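Long-range contact in indole-3-pyruvate decarboxylase (Azospirillum brasilense, PDB 2NXW), which catalyses the thiamine diphosphate- and magnesium-dependent decarboxylation of indole-3-pyruvate to indole-3-acetaldehyde and carbon dioxide, a step of auxin biosynthesis: residues 448-460 with 494-506. Numbering follows the deposited sequence.
Sequences GDGAFQMTGWELG and LDDWRFADMAAGM. With MG (magnesium ion), chain C; TPP (thiamine diphosphate), chain E.
A buried aromatic and methionine-rich contact sets Gln453, Trp457 and Phe452 of helix 449-455 and the 3-10 segment 457-460 against Trp497, Phe499, Met502 and Met506, within the C-terminal thiamine diphosphate-binding domain. The Gln453 amide stacks on one face of the Trp497 indole, the planes 13° apart, with Gln453 CD 3.5 Å from Trp497 CE2. With CG anti to the carbonyl carbon (chi1 -69°), Gln453 CG lies almost squarely over the six-membered ring, a CH-pi contact, and the extended chain beyond lays the amide along the indole. Ser66 of the second subunit hydrogen-bonds Gln453 OE1, and Arg463 of that subunit makes a cation-pi contact with Trp497. Replacing Trp497 by an alanine would probably open a gap beneath the Gln453 amide, leaving it freer to turn, and deprive that arginine of its aromatic partner. Phe499 presents its edge to Gln453 CG and Trp457 CH2, while its CD1 comes within 3.5 Å of Phe452 CD2. The GDG that begins the thiamine diphosphate-binding motif spans the end of strand 443-448 and the helix start, with Gly448 at the N-cap: Asp449 OD1 binds magnesium at 2.0 Å, and Gly450 N donates to diphosphate O2A (2.8 Å). Asp449 OD2 lies beside Leu494 CD1. Met502 makes a Met-aromatic contact at the Trp457 edge, its bent chain (chi3 77°) bringing CE to 3.5 Å from Trp457 CZ3. Met506 SD lies 3.6 Å from Trp457 O, and a water bridges Leu459 O and Met506 O. Trp457 NE1 donates to Gln453 O, and its ring stacks on Trp457 of the second subunit.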
ATOM      1  N   GLY A 448     -16.369 -32.388  -6.939  1.00  8.60           N
ATOM      2  CA  GLY A 448     -16.729 -32.301  -8.349  1.00  9.80           C
ATOM      3  C   GLY A 448     -15.586 -32.707  -9.267  1.00  9.36           C
ATOM      4  O   GLY A 448     -14.458 -32.927  -8.823  1.00 11.13           O
ATOM      5  N   ASP A 449     -15.858 -32.812 -10.565  1.00  8.98           N
ATOM      6  CA  ASP A 449     -14.824 -33.202 -11.506  1.00  9.65           C
ATOM      7  C   ASP A 449     -13.702 -32.169 -11.641  1.00  9.24           C
ATOM      8  O   ASP A 449     -12.526 -32.523 -11.734  1.00 10.43           O
ATOM      9  CB  ASP A 449     -15.436 -33.551 -12.891  1.00 10.14           C
ATOM     10  CG  ASP A 449     -16.327 -32.449 -13.472  1.00 11.12           C
ATOM     11  OD1 ASP A 449     -17.249 -31.950 -12.782  1.00 10.37           O
ATOM     12  OD2 ASP A 449     -16.105 -32.129 -14.658  1.00 11.34           O
ATOM     13  N   GLY A 450     -14.064 -30.892 -11.637  1.00  9.78           N
ATOM     14  CA  GLY A 450     -13.048 -29.858 -11.735  1.00 10.39           C
ATOM     15  C   GLY A 450     -12.109 -29.905 -10.542  1.00  9.14           C
ATOM     16  O   GLY A 450     -10.879 -29.845 -10.695  1.00  9.76           O
ATOM     17  N   ALA A 451     -12.682 -30.029  -9.349  1.00  9.86           N
ATOM     18  CA  ALA A 451     -11.856 -30.086  -8.140  1.00  8.94           C
ATOM     19  C   ALA A 451     -11.036 -31.372  -8.056  1.00  9.92           C
ATOM     20  O   ALA A 451      -9.898 -31.351  -7.582  1.00 10.29           O
ATOM     21  CB  ALA A 451     -12.715 -29.947  -6.907  1.00 10.66           C
ATOM     22  N   PHE A 452     -11.603 -32.488  -8.505  1.00 10.03           N
ATOM     23  CA  PHE A 452     -10.852 -33.728  -8.450  1.00 10.23           C
ATOM     24  C   PHE A 452      -9.611 -33.638  -9.343  1.00 10.38           C
ATOM     25  O   PHE A 452      -8.564 -34.175  -9.009  1.00 11.22           O
ATOM     26  CB  PHE A 452     -11.726 -34.906  -8.880  1.00 10.33           C
ATOM     27  CG  PHE A 452     -11.140 -36.242  -8.531  1.00 10.48           C
ATOM     28  CD1 PHE A 452     -11.505 -36.889  -7.355  1.00 11.50           C
ATOM     29  CD2 PHE A 452     -10.190 -36.830  -9.357  1.00 10.00           C
ATOM     30  CE1 PHE A 452     -10.921 -38.120  -7.010  1.00 10.24           C
ATOM     31  CE2 PHE A 452      -9.600 -38.051  -9.016  1.00 11.00           C
ATOM     32  CZ  PHE A 452      -9.974 -38.691  -7.835  1.00 10.92           C
ATOM     33  N   GLN A 453      -9.731 -32.973 -10.492  1.00  9.72           N
ATOM     34  CA  GLN A 453      -8.591 -32.821 -11.387  1.00 10.44           C
ATOM     35  C   GLN A 453      -7.443 -32.080 -10.699  1.00  9.19           C
ATOM     36  O   GLN A 453      -6.292 -32.201 -11.095  1.00 10.64           O
ATOM     37  CB  GLN A 453      -8.997 -32.039 -12.641  1.00 12.22           C
ATOM     38  CG  GLN A 453      -9.935 -32.773 -13.570  1.00 13.57           C
ATOM     39  CD  GLN A 453     -10.405 -31.875 -14.677  1.00 13.55           C
ATOM     40  OE1 GLN A 453      -9.707 -30.936 -15.065  1.00 13.56           O
ATOM     41  NE2 GLN A 453     -11.584 -32.166 -15.212  1.00 15.17           N
ATOM     42  N   MET A 454      -7.778 -31.301  -9.678  1.00 11.00           N
ATOM     43  CA  MET A 454      -6.772 -30.549  -8.938  1.00 10.43           C
ATOM     44  C   MET A 454      -6.044 -31.367  -7.876  1.00 10.84           C
ATOM     45  O   MET A 454      -4.814 -31.438  -7.882  1.00 11.12           O
ATOM     46  CB  MET A 454      -7.411 -29.338  -8.240  1.00 10.43           C
ATOM     47  CG  MET A 454      -8.032 -28.309  -9.181  1.00 10.65           C
ATOM     48  SD  MET A 454      -8.741 -26.951  -8.205  1.00 11.63           S
ATOM     49  CE  MET A 454      -9.078 -25.741  -9.508  1.00 14.17           C
ATOM     50  N   THR A 455      -6.816 -32.006  -6.995  1.00 10.56           N
ATOM     51  CA  THR A 455      -6.220 -32.715  -5.866  1.00  9.84           C
ATOM     52  C   THR A 455      -6.786 -34.091  -5.553  1.00 10.00           C
ATOM     53  O   THR A 455      -6.412 -34.678  -4.538  1.00 11.19           O
ATOM     54  CB  THR A 455      -6.377 -31.872  -4.590  1.00  9.81           C
ATOM     55  OG1 THR A 455      -7.774 -31.735  -4.308  1.00  9.60           O
ATOM     56  CG2 THR A 455      -5.731 -30.490  -4.760  1.00 10.46           C
ATOM     57  N   GLY A 456      -7.671 -34.623  -6.390  1.00  9.57           N
ATOM     58  CA  GLY A 456      -8.233 -35.939  -6.107  1.00 10.82           C
ATOM     59  C   GLY A 456      -7.194 -37.052  -6.145  1.00 10.98           C
ATOM     60  O   GLY A 456      -7.362 -38.100  -5.506  1.00 10.93           O
ATOM     61  N   TRP A 457      -6.117 -36.816  -6.886  1.00 10.12           N
ATOM     62  CA  TRP A 457      -5.025 -37.774  -7.059  1.00 10.22           C
ATOM     63  C   TRP A 457      -4.338 -38.135  -5.747  1.00 10.07           C
ATOM     64  O   TRP A 457      -3.613 -39.141  -5.670  1.00 10.55           O
ATOM     65  CB  TRP A 457      -4.008 -37.185  -8.050  1.00 11.58           C
ATOM     66  CG  TRP A 457      -4.704 -36.525  -9.210  1.00 11.30           C
ATOM     67  CD1 TRP A 457      -4.782 -35.184  -9.467  1.00 11.40           C
ATOM     68  CD2 TRP A 457      -5.509 -37.173 -10.205  1.00 11.12           C
ATOM     69  NE1 TRP A 457      -5.587 -34.959 -10.557  1.00 10.86           N
ATOM     70  CE2 TRP A 457      -6.047 -36.160 -11.028  1.00 10.09           C
ATOM     71  CE3 TRP A 457      -5.836 -38.511 -10.469  1.00 11.46           C
ATOM     72  CZ2 TRP A 457      -6.898 -36.440 -12.108  1.00 10.79           C
ATOM     73  CZ3 TRP A 457      -6.685 -38.794 -11.534  1.00 11.68           C
ATOM     74  CH2 TRP A 457      -7.207 -37.758 -12.343  1.00 11.90           C
ATOM     75  N   GLU A 458      -4.551 -37.322  -4.723  1.00 10.40           N
ATOM     76  CA  GLU A 458      -3.946 -37.606  -3.432  1.00 11.51           C
ATOM     77  C   GLU A 458      -4.437 -38.939  -2.868  1.00 11.64           C
ATOM     78  O   GLU A 458      -3.816 -39.499  -1.968  1.00 11.34           O
ATOM     79  CB  GLU A 458      -4.224 -36.466  -2.459  1.00 11.88           C
ATOM     80  CG  GLU A 458      -3.538 -35.160  -2.835  1.00 13.16           C
ATOM     81  CD  GLU A 458      -2.026 -35.193  -2.677  1.00 14.68           C
ATOM     82  OE1 GLU A 458      -1.501 -36.079  -1.968  1.00 14.43           O
ATOM     83  OE2 GLU A 458      -1.360 -34.307  -3.252  1.00 13.01           O
ATOM     84  N   LEU A 459      -5.525 -39.467  -3.429  1.00 10.28           N
ATOM     85  CA  LEU A 459      -6.052 -40.751  -2.979  1.00 11.00           C
ATOM     86  C   LEU A 459      -5.022 -41.863  -3.181  1.00 11.54           C
ATOM     87  O   LEU A 459      -5.123 -42.921  -2.550  1.00 11.01           O
ATOM     88  CB  LEU A 459      -7.347 -41.083  -3.725  1.00 11.85           C
ATOM     89  CG  LEU A 459      -8.580 -40.277  -3.302  1.00 11.29           C
ATOM     90  CD1 LEU A 459      -9.693 -40.544  -4.316  1.00 11.89           C
ATOM     91  CD2 LEU A 459      -9.036 -40.681  -1.888  1.00 12.27           C
ATOM     92  N   GLY A 460      -4.043 -41.640  -4.056  1.00 10.90           N
ATOM     93  CA  GLY A 460      -3.010 -42.646  -4.268  1.00 10.61           C
ATOM     94  C   GLY A 460      -2.174 -42.905  -3.019  1.00 10.81           C
ATOM     95  O   GLY A 460      -1.390 -43.868  -2.970  1.00 12.98           O
ATOM     96  N   LEU A 494     -16.050 -29.007 -19.723  1.00 11.84           N
ATOM     97  CA  LEU A 494     -14.828 -29.774 -19.542  1.00 12.52           C
ATOM     98  C   LEU A 494     -14.931 -31.055 -20.351  1.00 12.46           C
ATOM     99  O   LEU A 494     -16.007 -31.416 -20.840  1.00 13.27           O
ATOM    100  CB  LEU A 494     -14.586 -30.085 -18.058  1.00 13.44           C
ATOM    101  CG  LEU A 494     -14.469 -28.846 -17.150  1.00 13.91           C
ATOM    102  CD1 LEU A 494     -14.243 -29.265 -15.702  1.00 14.91           C
ATOM    103  CD2 LEU A 494     -13.318 -27.950 -17.622  1.00 15.88           C
ATOM    104  N   ASP A 495     -13.801 -31.733 -20.488  1.00 13.99           N
ATOM    105  CA  ASP A 495     -13.725 -32.967 -21.257  1.00 14.37           C
ATOM    106  C   ASP A 495     -14.151 -34.138 -20.381  1.00 14.75           C
ATOM    107  O   ASP A 495     -14.419 -33.981 -19.185  1.00 14.50           O
ATOM    108  CB  ASP A 495     -12.282 -33.171 -21.725  1.00 14.51           C
ATOM    109  CG  ASP A 495     -12.181 -33.890 -23.046  1.00 18.69           C
ATOM    110  OD1 ASP A 495     -13.146 -34.576 -23.443  1.00 22.27           O
ATOM    111  OD2 ASP A 495     -11.110 -33.779 -23.682  1.00 19.57           O
ATOM    112  N   ASP A 496     -14.214 -35.311 -20.994  1.00 15.41           N
ATOM    113  CA  ASP A 496     -14.569 -36.541 -20.297  1.00 16.18           C
ATOM    114  C   ASP A 496     -13.290 -37.136 -19.728  1.00 14.19           C
ATOM    115  O   ASP A 496     -12.349 -37.394 -20.463  1.00 15.97           O
ATOM    116  CB  ASP A 496     -15.211 -37.529 -21.289  1.00 18.41           C
ATOM    117  CG  ASP A 496     -15.455 -38.907 -20.687  1.00 21.41           C
ATOM    118  OD1 ASP A 496     -16.050 -38.982 -19.595  1.00 21.30           O
ATOM    119  OD2 ASP A 496     -15.063 -39.914 -21.323  1.00 24.84           O
ATOM    120  N   TRP A 497     -13.230 -37.268 -18.402  1.00 13.15           N
ATOM    121  CA  TRP A 497     -12.088 -37.897 -17.733  1.00 13.64           C
ATOM    122  C   TRP A 497     -12.723 -39.139 -17.099  1.00 12.19           C
ATOM    123  O   TRP A 497     -13.770 -39.032 -16.449  1.00 13.31           O
ATOM    124  CB  TRP A 497     -11.519 -37.004 -16.624  1.00 13.16           C
ATOM    125  CG  TRP A 497     -10.844 -35.745 -17.093  1.00 11.60           C
ATOM    126  CD1 TRP A 497     -11.387 -34.758 -17.883  1.00 12.35           C
ATOM    127  CD2 TRP A 497      -9.542 -35.281 -16.709  1.00 11.59           C
ATOM    128  NE1 TRP A 497     -10.503 -33.705 -17.998  1.00 12.30           N
ATOM    129  CE2 TRP A 497      -9.366 -33.998 -17.289  1.00 11.58           C
ATOM    130  CE3 TRP A 497      -8.511 -35.821 -15.924  1.00 12.94           C
ATOM    131  CZ2 TRP A 497      -8.199 -33.249 -17.106  1.00 12.24           C
ATOM    132  CZ3 TRP A 497      -7.346 -35.073 -15.740  1.00 11.03           C
ATOM    133  CH2 TRP A 497      -7.207 -33.799 -16.330  1.00 12.29           C
ATOM    134  N   ARG A 498     -12.115 -40.308 -17.303  1.00 12.58           N
ATOM    135  CA  ARG A 498     -12.656 -41.551 -16.748  1.00 12.09           C
ATOM    136  C   ARG A 498     -12.001 -41.783 -15.391  1.00 11.71           C
ATOM    137  O   ARG A 498     -11.078 -42.583 -15.254  1.00 12.41           O
ATOM    138  CB  ARG A 498     -12.370 -42.724 -17.684  1.00 14.18           C
ATOM    139  CG  ARG A 498     -13.313 -42.838 -18.877  1.00 19.07           C
ATOM    140  CD  ARG A 498     -13.164 -41.715 -19.866  1.00 23.18           C
ATOM    141  NE  ARG A 498     -11.836 -41.713 -20.472  1.00 25.10           N
ATOM    142  CZ  ARG A 498     -11.529 -41.077 -21.597  1.00 24.75           C
ATOM    143  NH1 ARG A 498     -10.291 -41.132 -22.064  1.00 23.33           N
ATOM    144  NH2 ARG A 498     -12.463 -40.403 -22.255  1.00 23.60           N
ATOM    145  N   PHE A 499     -12.487 -41.064 -14.392  1.00 11.78           N
ATOM    146  CA  PHE A 499     -11.903 -41.130 -13.060  1.00 10.79           C
ATOM    147  C   PHE A 499     -11.973 -42.505 -12.406  1.00 11.57           C
ATOM    148  O   PHE A 499     -10.980 -42.962 -11.819  1.00 11.37           O
ATOM    149  CB  PHE A 499     -12.565 -40.075 -12.168  1.00 11.37           C
ATOM    150  CG  PHE A 499     -12.360 -38.648 -12.645  1.00 11.23           C
ATOM    151  CD1 PHE A 499     -11.112 -38.035 -12.557  1.00 11.35           C
ATOM    152  CD2 PHE A 499     -13.439 -37.904 -13.124  1.00 11.44           C
ATOM    153  CE1 PHE A 499     -10.939 -36.687 -12.927  1.00 11.49           C
ATOM    154  CE2 PHE A 499     -13.276 -36.561 -13.500  1.00 11.56           C
ATOM    155  CZ  PHE A 499     -12.029 -35.955 -13.395  1.00 13.29           C
ATOM    156  N   ALA A 500     -13.120 -43.169 -12.512  1.00 11.02           N
ATOM    157  CA  ALA A 500     -13.254 -44.497 -11.915  1.00 12.19           C
ATOM    158  C   ALA A 500     -12.205 -45.432 -12.501  1.00 12.34           C
ATOM    159  O   ALA A 500     -11.631 -46.247 -11.770  1.00 13.64           O
ATOM    160  CB  ALA A 500     -14.656 -45.060 -12.145  1.00 12.52           C
ATOM    161  N   ASP A 501     -11.959 -45.326 -13.808  1.00 11.70           N
ATOM    162  CA  ASP A 501     -10.960 -46.163 -14.477  1.00 12.89           C
ATOM    163  C   ASP A 501      -9.534 -45.888 -14.010  1.00 13.35           C
ATOM    164  O   ASP A 501      -8.626 -46.688 -14.246  1.00 16.19           O
ATOM    165  CB  ASP A 501     -10.987 -45.949 -15.992  1.00 14.42           C
ATOM    166  CG  ASP A 501     -12.202 -46.557 -16.670  1.00 16.52           C
ATOM    167  OD1 ASP A 501     -12.939 -47.351 -16.042  1.00 17.19           O
ATOM    168  OD2 ASP A 501     -12.401 -46.234 -17.868  1.00 18.54           O
ATOM    169  N   MET A 502      -9.313 -44.739 -13.381  1.00 11.63           N
ATOM    170  CA  MET A 502      -7.978 -44.399 -12.918  1.00 12.40           C
ATOM    171  C   MET A 502      -7.743 -44.777 -11.458  1.00 12.56           C
ATOM    172  O   MET A 502      -6.614 -44.715 -10.975  1.00 14.52           O
ATOM    173  CB  MET A 502      -7.748 -42.895 -13.113  1.00 13.38           C
ATOM    174  CG  MET A 502      -7.846 -42.460 -14.568  1.00 10.90           C
ATOM    175  SD  MET A 502      -7.754 -40.641 -14.787  1.00 13.79           S
ATOM    176  CE  MET A 502      -6.044 -40.391 -14.596  1.00 14.02           C
ATOM    177  N   ALA A 503      -8.800 -45.194 -10.765  1.00 12.10           N
ATOM    178  CA  ALA A 503      -8.673 -45.533  -9.351  1.00 11.52           C
ATOM    179  C   ALA A 503      -7.749 -46.701  -9.050  1.00 12.52           C
ATOM    180  O   ALA A 503      -7.001 -46.658  -8.069  1.00 12.75           O
ATOM    181  CB  ALA A 503     -10.052 -45.810  -8.748  1.00 12.04           C
ATOM    182  N   ALA A 504      -7.803 -47.746  -9.867  1.00 12.45           N
ATOM    183  CA  ALA A 504      -6.963 -48.909  -9.606  1.00 13.07           C
ATOM    184  C   ALA A 504      -5.479 -48.567  -9.590  1.00 13.34           C
ATOM    185  O   ALA A 504      -4.723 -49.121  -8.793  1.00 14.24           O
ATOM    186  CB  ALA A 504      -7.242 -50.009 -10.633  1.00 14.02           C
ATOM    187  N   GLY A 505      -5.068 -47.652 -10.463  1.00 13.62           N
ATOM    188  CA  GLY A 505      -3.667 -47.264 -10.524  1.00 13.48           C
ATOM    189  C   GLY A 505      -3.200 -46.570  -9.255  1.00 13.66           C
ATOM    190  O   GLY A 505      -1.994 -46.491  -8.985  1.00 15.09           O
ATOM    191  N   MET A 506      -4.165 -46.074  -8.481  1.00 13.28           N
ATOM    192  CA  MET A 506      -3.910 -45.390  -7.219  1.00 14.17           C
ATOM    193  C   MET A 506      -4.185 -46.277  -6.013  1.00 13.91           C
ATOM    194  O   MET A 506      -4.148 -45.811  -4.874  1.00 14.00           O
ATOM    195  CB  MET A 506      -4.778 -44.135  -7.097  1.00 15.59           C
ATOM    196  CG  MET A 506      -4.413 -43.038  -8.046  1.00 17.01           C
ATOM    197  SD  MET A 506      -5.369 -41.561  -7.703  1.00 15.25           S
ATOM    198  CE  MET A 506      -6.937 -41.920  -8.499  1.00 16.91           C
TER
HETATM  199 MG    MG C4002     -18.262 -30.219 -12.343  1.00 10.30          MG
HETATM  200  N1' TPP E2002      -9.745 -22.006  -8.469  1.00 10.95           N
HETATM  201  C2' TPP E2002      -9.750 -22.318  -7.163  1.00 11.21           C
HETATM  202  CM2 TPP E2002      -8.482 -22.855  -6.518  1.00 12.90           C
HETATM  203  N3' TPP E2002     -10.852 -22.155  -6.425  1.00 11.14           N
HETATM  204  C4' TPP E2002     -12.012 -21.672  -6.953  1.00 12.02           C
HETATM  205  N4' TPP E2002     -13.082 -21.463  -6.137  1.00 14.17           N
HETATM  206  C5' TPP E2002     -12.075 -21.386  -8.355  1.00 11.68           C
HETATM  207  C6' TPP E2002     -10.884 -21.548  -9.091  1.00 12.54           C
HETATM  208  C7' TPP E2002     -13.358 -20.880  -9.054  1.00 13.75           C
HETATM  209  N3  TPP E2002     -14.496 -21.909  -9.091  1.00 12.92           N
HETATM  210  C2  TPP E2002     -15.475 -21.805  -8.188  1.00 15.33           C
HETATM  211  S1  TPP E2002     -16.573 -23.112  -8.593  1.00 14.53           S
HETATM  212  C5  TPP E2002     -15.681 -23.738  -9.976  1.00 12.76           C
HETATM  213  C4  TPP E2002     -14.577 -22.893 -10.055  1.00 12.08           C
HETATM  214  CM4 TPP E2002     -13.505 -23.079 -11.164  1.00 11.99           C
HETATM  215  C6  TPP E2002     -16.085 -24.894 -10.800  1.00 11.85           C
HETATM  216  C7  TPP E2002     -16.001 -26.181  -9.957  1.00 12.44           C
HETATM  217  O7  TPP E2002     -16.181 -27.229 -10.874  1.00  9.62           O
HETATM  218  PA  TPP E2002     -16.447 -28.617 -10.159  1.00 10.02           P
HETATM  219  O1A TPP E2002     -15.346 -29.010  -9.178  1.00 11.22           O
HETATM  220  O2A TPP E2002     -16.553 -29.619 -11.307  1.00  9.84           O
HETATM  221  O3A TPP E2002     -17.827 -28.617  -9.363  1.00  9.45           O
HETATM  222  PB  TPP E2002     -19.225 -28.091 -10.078  1.00 10.67           P
HETATM  223  O1B TPP E2002     -19.336 -28.657 -11.495  1.00 10.47           O
HETATM  224  O2B TPP E2002     -20.341 -28.624  -9.134  1.00 13.33           O
HETATM  225  O3B TPP E2002     -19.274 -26.571 -10.084  1.00 11.50           O
HETATM  226  O   HOH W   1     -13.995 -33.186 -15.962  1.00 17.28           O
HETATM  227  O   HOH W   2      -4.107 -45.836  -2.096  1.00 18.34           O
HETATM  228  O   HOH W   3     -19.056 -31.399 -10.757  1.00 11.37           O